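Local coordinates for ferrous IRON transport protein B homolog (Methanocaldococcus jannaschii, PDB 2WJI), which probably transports ferrous iron across the cell membrane in a GTP-driven uptake system, with this N-terminal G domain binding guanine nucleotides, at residues E5-G10 with V55-V60; N87-T92 with Y99-L104. One frame throughout, in Å; residues are numbered along the deposited sequence.

Contact 1: E5-G10 with V55-V60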
loop_
_atom_site.group_PDB
_atom_site.type_symbol
_atom_site.label_atom_id
_atom_site.label_comp_id
_atom_site.label_asym_id
_atom_site.label_seq_id
_atom_site.Cartn_x
_atom_site.Cartn_y
_atom_site.Cartn_z
ATOM N N GLU A 5 -13.327 1.427 2.854
ATOM C CA GLU A 5 -12.193 1.912 3.644
ATOM C C GLU A 5 -10.892 1.186 3.316
ATOM O O GLU A 5 -10.827 -0.045 3.382
ATOM C CB GLU A 5 -12.494 1.832 5.144
ATOM C CG GLU A 5 -13.717 2.638 5.546
ATOM C CD GLU A 5 -13.501 3.406 6.835
ATOM O OE1 GLU A 5 -14.503 3.741 7.507
ATOM O OE2 GLU A 5 -12.327 3.680 7.172
ATOM N N ILE A 6 -9.865 1.967 2.975
ATOM C CA ILE A 6 -8.578 1.453 2.517
ATOM C C ILE A 6 -7.448 2.001 3.384
ATOM O O ILE A 6 -7.431 3.194 3.691
ATOM C CB ILE A 6 -8.339 1.878 1.032
ATOM C CG1 ILE A 6 -9.601 1.641 0.200
ATOM C CG2 ILE A 6 -7.148 1.162 0.436
ATOM C CD1 ILE A 6 -9.810 0.199 -0.197
ATOM N N ALA A 7 -6.513 1.137 3.787
ATOM C CA ALA A 7 -5.334 1.568 4.533
ATOM C C ALA A 7 -4.066 1.280 3.745
ATOM O O ALA A 7 -3.937 0.206 3.162
ATOM C CB ALA A 7 -5.266 0.860 5.890
ATOM N N LEU A 8 -3.143 2.243 3.737
ATOM C CA LEU A 8 -1.812 2.060 3.170
ATOM C C LEU A 8 -0.859 1.687 4.304
ATOM O O LEU A 8 -0.848 2.332 5.359
ATOM C CB LEU A 8 -1.327 3.350 2.506
ATOM C CG LEU A 8 -2.310 4.026 1.540
ATOM C CD1 LEU A 8 -1.714 5.300 0.942
ATOM C CD2 LEU A 8 -2.745 3.061 0.442
ATOM N N ILE A 9 -0.064 0.647 4.099
ATOM C CA ILE A 9 0.884 0.247 5.133
ATOM C C ILE A 9 2.129 -0.286 4.471
ATOM O O ILE A 9 2.059 -0.851 3.375
ATOM C CB ILE A 9 0.287 -0.810 6.093
ATOM C CG1 ILE A 9 1.123 -0.903 7.383
ATOM C CG2 ILE A 9 0.182 -2.167 5.409
ATOM C CD1 ILE A 9 0.525 -1.819 8.431
ATOM N N GLY A 10 3.276 -0.059 5.107
ATOM C CA GLY A 10 4.553 -0.485 4.564
ATOM C C GLY A 10 5.753 0.056 5.341
ATOM O O GLY A 10 5.617 0.942 6.183
ATOM N N VAL A 55 -6.489 5.855 4.317
ATOM C CA VAL A 55 -5.713 6.248 5.484
ATOM C C VAL A 55 -4.277 5.753 5.338
ATOM O O VAL A 55 -4.042 4.596 4.973
ATOM C CB VAL A 55 -6.328 5.715 6.796
ATOM C CG1 VAL A 55 -6.356 4.202 6.789
ATOM C CG2 VAL A 55 -5.548 6.225 7.994
ATOM N N ASP A 56 -3.327 6.643 5.616
ATOM C CA ASP A 56 -1.908 6.358 5.483
ATOM C C ASP A 56 -1.386 6.043 6.880
ATOM O O ASP A 56 -1.311 6.931 7.730
ATOM C CB ASP A 56 -1.199 7.584 4.908
ATOM C CG ASP A 56 0.214 7.281 4.411
ATOM O OD1 ASP A 56 0.675 6.129 4.550
ATOM O OD2 ASP A 56 0.868 8.206 3.872
ATOM N N LEU A 57 -1.059 4.777 7.118
ATOM C CA LEU A 57 -0.590 4.333 8.430
ATOM C C LEU A 57 0.905 4.566 8.578
ATOM O O LEU A 57 1.652 4.556 7.580
ATOM C CB LEU A 57 -0.929 2.853 8.665
ATOM C CG LEU A 57 -2.418 2.482 8.704
ATOM C CD1 LEU A 57 -2.608 0.964 8.693
ATOM C CD2 LEU A 57 -3.114 3.097 9.916
ATOM N N PRO A 58 1.349 4.783 9.827
ATOM C CA PRO A 58 2.758 5.030 10.128
ATOM C C PRO A 58 3.635 3.901 9.607
ATOM O O PRO A 58 3.249 2.729 9.696
ATOM C CB PRO A 58 2.793 5.054 11.664
ATOM C CG PRO A 58 1.394 5.386 12.082
ATOM C CD PRO A 58 0.505 4.781 11.039
ATOM N N GLY A 59 4.793 4.257 9.063
ATOM C CA GLY A 59 5.737 3.283 8.543
ATOM C C GLY A 59 6.188 2.311 9.614
ATOM O O GLY A 59 6.587 2.715 10.716
ATOM N N VAL A 60 6.125 1.023 9.297
ATOM C CA VAL A 60 6.522 -0.013 10.243
ATOM C C VAL A 60 7.277 -1.123 9.524
ATOM O O VAL A 60 7.081 -1.338 8.324
ATOM C CB VAL A 60 5.305 -0.612 10.978
ATOM C CG1 VAL A 60 4.687 0.425 11.920
ATOM C CG2 VAL A 60 4.263 -1.116 9.980
HETATM O O HOH W 1 2.547 1.914 7.145
#

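Contact 2: N87-T92 with Y99-L104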
loop_
_atom_site.group_PDB
_atom_site.type_symbol
_atom_site.label_atom_id
_atom_site.label_comp_id
_atom_site.label_asym_id
_atom_site.label_seq_id
_atom_site.Cartn_x
_atom_site.Cartn_y
_atom_site.Cartn_z
ATOM N N ASN A 87 -0.588 -3.062 0.874
ATOM C CA ASN A 87 0.759 -3.198 1.408
ATOM C C ASN A 87 1.749 -2.694 0.364
ATOM O O ASN A 87 1.955 -3.324 -0.688
ATOM C CB ASN A 87 1.026 -4.655 1.806
ATOM C CG ASN A 87 2.420 -4.876 2.383
ATOM O OD1 ASN A 87 3.069 -3.959 2.907
ATOM N ND2 ASN A 87 2.884 -6.118 2.292
ATOM N N ILE A 88 2.330 -1.531 0.643
ATOM C CA ILE A 88 3.275 -0.919 -0.287
ATOM C C ILE A 88 4.665 -1.440 0.012
ATOM O O ILE A 88 5.129 -1.379 1.154
ATOM C CB ILE A 88 3.249 0.614 -0.194
ATOM C CG1 ILE A 88 1.857 1.122 -0.593
ATOM C CG2 ILE A 88 4.341 1.218 -1.084
ATOM C CD1 ILE A 88 1.530 2.508 -0.089
ATOM N N VAL A 89 5.314 -1.975 -1.014
ATOM C CA VAL A 89 6.629 -2.576 -0.869
ATOM C C VAL A 89 7.623 -1.982 -1.871
ATOM O O VAL A 89 7.249 -1.593 -2.981
ATOM C CB VAL A 89 6.554 -4.111 -1.036
ATOM C CG1 VAL A 89 5.465 -4.690 -0.134
ATOM C CG2 VAL A 89 6.292 -4.478 -2.472
ATOM N N ASP A 90 8.887 -1.903 -1.461
ATOM C CA ASP A 90 9.947 -1.366 -2.309
ATOM C C ASP A 90 10.488 -2.491 -3.176
ATOM O O ASP A 90 10.993 -3.486 -2.661
ATOM C CB ASP A 90 11.054 -0.765 -1.434
ATOM C CG ASP A 90 12.183 -0.115 -2.246
ATOM O OD1 ASP A 90 12.237 -0.277 -3.487
ATOM O OD2 ASP A 90 13.033 0.561 -1.621
ATOM N N ALA A 91 10.367 -2.338 -4.495
ATOM C CA ALA A 91 10.834 -3.356 -5.435
ATOM C C ALA A 91 12.324 -3.647 -5.286
ATOM O O ALA A 91 12.780 -4.725 -5.660
ATOM C CB ALA A 91 10.529 -2.952 -6.864
ATOM N N THR A 92 13.079 -2.688 -4.754
ATOM C CA THR A 92 14.531 -2.874 -4.611
ATOM C C THR A 92 14.961 -3.417 -3.245
ATOM O O THR A 92 16.156 -3.540 -2.970
ATOM C CB THR A 92 15.327 -1.581 -4.910
ATOM O OG1 THR A 92 15.058 -0.601 -3.898
ATOM C CG2 THR A 92 14.963 -1.035 -6.286
ATOM N N TYR A 99 8.689 -9.234 5.258
ATOM C CA TYR A 99 8.516 -9.592 6.657
ATOM C C TYR A 99 7.184 -9.059 7.183
ATOM O O TYR A 99 6.387 -9.797 7.789
ATOM C CB TYR A 99 9.665 -9.048 7.502
ATOM C CG TYR A 99 9.745 -9.691 8.865
ATOM C CD1 TYR A 99 10.243 -10.978 9.015
ATOM C CD2 TYR A 99 9.317 -9.016 10.000
ATOM C CE1 TYR A 99 10.321 -11.574 10.256
ATOM C CE2 TYR A 99 9.388 -9.604 11.249
ATOM C CZ TYR A 99 9.891 -10.884 11.371
ATOM O OH TYR A 99 9.964 -11.479 12.613
ATOM N N LEU A 100 6.953 -7.769 6.956
ATOM C CA LEU A 100 5.692 -7.143 7.329
ATOM C C LEU A 100 4.556 -7.827 6.578
ATOM O O LEU A 100 3.502 -8.109 7.150
ATOM C CB LEU A 100 5.726 -5.647 7.005
ATOM C CG LEU A 100 4.400 -4.893 7.091
ATOM C CD1 LEU A 100 3.851 -4.946 8.505
ATOM C CD2 LEU A 100 4.583 -3.448 6.626
ATOM N N THR A 101 4.791 -8.107 5.296
ATOM C CA THR A 101 3.798 -8.746 4.437
ATOM C C THR A 101 3.239 -10.050 5.011
ATOM O O THR A 101 2.033 -10.293 4.961
ATOM C CB THR A 101 4.372 -9.024 3.033
ATOM O OG1 THR A 101 4.838 -7.798 2.450
ATOM C CG2 THR A 101 3.317 -9.643 2.133
ATOM N N LEU A 102 4.119 -10.891 5.543
ATOM C CA LEU A 102 3.718 -12.175 6.125
ATOM C C LEU A 102 2.850 -12.021 7.364
ATOM O O LEU A 102 1.903 -12.787 7.564
ATOM C CB LEU A 102 4.949 -13.025 6.457
ATOM C CG LEU A 102 5.482 -13.921 5.337
ATOM C CD1 LEU A 102 5.248 -13.301 3.964
ATOM C CD2 LEU A 102 6.959 -14.196 5.548
ATOM N N GLN A 103 3.180 -11.044 8.204
ATOM C CA GLN A 103 2.372 -10.766 9.386
ATOM C C GLN A 103 0.964 -10.283 9.014
ATOM O O GLN A 103 -0.013 -10.613 9.692
ATOM C CB GLN A 103 3.080 -9.762 10.299
ATOM C CG GLN A 103 4.438 -10.258 10.811
ATOM C CD GLN A 103 5.127 -9.268 11.730
ATOM O OE1 GLN A 103 4.522 -8.303 12.190
ATOM N NE2 GLN A 103 6.404 -9.508 12.005
ATOM N N LEU A 104 0.860 -9.514 7.930
ATOM C CA LEU A 104 -0.445 -9.045 7.457
ATOM C C LEU A 104 -1.313 -10.202 6.979
ATOM O O LEU A 104 -2.512 -10.250 7.264
ATOM C CB LEU A 104 -0.284 -8.003 6.346
ATOM C CG LEU A 104 0.391 -6.702 6.790
ATOM C CD1 LEU A 104 0.706 -5.808 5.588
ATOM C CD2 LEU A 104 -0.504 -5.978 7.781
#

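Contact 1: E5-G10 with V55-V60
I6 O accepts from V55 N at 2.9 Å, and L8 N gives a nearly straight bond (170° at the hydrogen) to V55 O at 2.8 Å. L57 N then reaches L8 O at 3.0 Å. The three bonds form a parallel ladder between two neighbouring strands of a P-loop GTPase sheet, one running into the P-loop at G10 and the other into the predicted G3 element, D56 to G59. Beyond the ladder the chains diverge, and a water that accepts from G10 N at 2.9 Å also meets P58 O, linking the two. They meet again where V60 N donates to G10 O over 3.2 Å, approaching from above the carbonyl plane.

Side chains alternate across the sheet. L8 and D56 share one face under helix 16-24, where D56 touches K16 and S17. On the face of A7 and V55, V55 CG1 sits between its own backbone N and carbonyl carbon (chi1 61°), which brings it to 3.6 Å from A7 CB. L57 leans toward the partner strand and adds its CD1 to the same methyl, 3.9 Å from A7 CB. Further along, the side chains of I9 and V60 pass at a slant, with I9 CG1 4.1 Å from V60 CG2.

Contact 2: N87-T92 with Y99-L104
N87 reaches from strand 84-90 to L100, T101 and L104 on helix 94-106. With CG anti to the backbone N (chi1 -180°), the side chain extends straight from the sheet toward the helix. N87 CB lies 4.0 Å from L104 CD1. One bond further on, L104 CD1 sits over the face of the amide, 3.8 Å from N87 CG. L100 CD2 approaches from that same face, off toward the rim of the amide, while the T101 hydroxyl lies close to the amide plane, beyond its end; the T101 side chain crosses that of N87 at about a right angle. T101 OG1 makes a weak hydrogen bond to N97 O, and it borders V89, whose CG1 is 4.1 Å away. With an alanine in place of N87 the amide is gone, which would probably open a gap beside L104 and L100 and leave the T101 hydroxyl without its polar neighbour.

At the far end of the strand, D90 OD1 accepts from both T92 N and T92 OG1, from the same face of the carboxylate, closing an Asx turn just ahead of helix 94-106. Strand and helix segments run nearly antiparallel, with axes 9.6 Å apart at closest approach, as expected for the first two elements of the beta-alpha-beta unit formed by strand 84-90, helix 94-106 and strand 111-116.

Overall arrangement
Both contacts are buried and reach the same sheet, in which strands 3-9 and 84-90 are neighbours, yet their chemistry differs with place. Contact 1 joins strand to strand, and backbone hydrogen bonds carry it; contact 2 lays a helix over the sheet, and side chains do the work across a much smaller interface. They meet directly: I9 O probably accepts a hydrogen bond from I88 N at 2.8 Å, while I9 CG2 packs on L104 CD1. L100 CD2 also lies against G10 CA, bringing the helix to the start of the P-loop. Contact 1 thus adjoins the nucleotide site, whereas contact 2 lies farther off, the L100 side chain about 10 Å from the bound nucleotide.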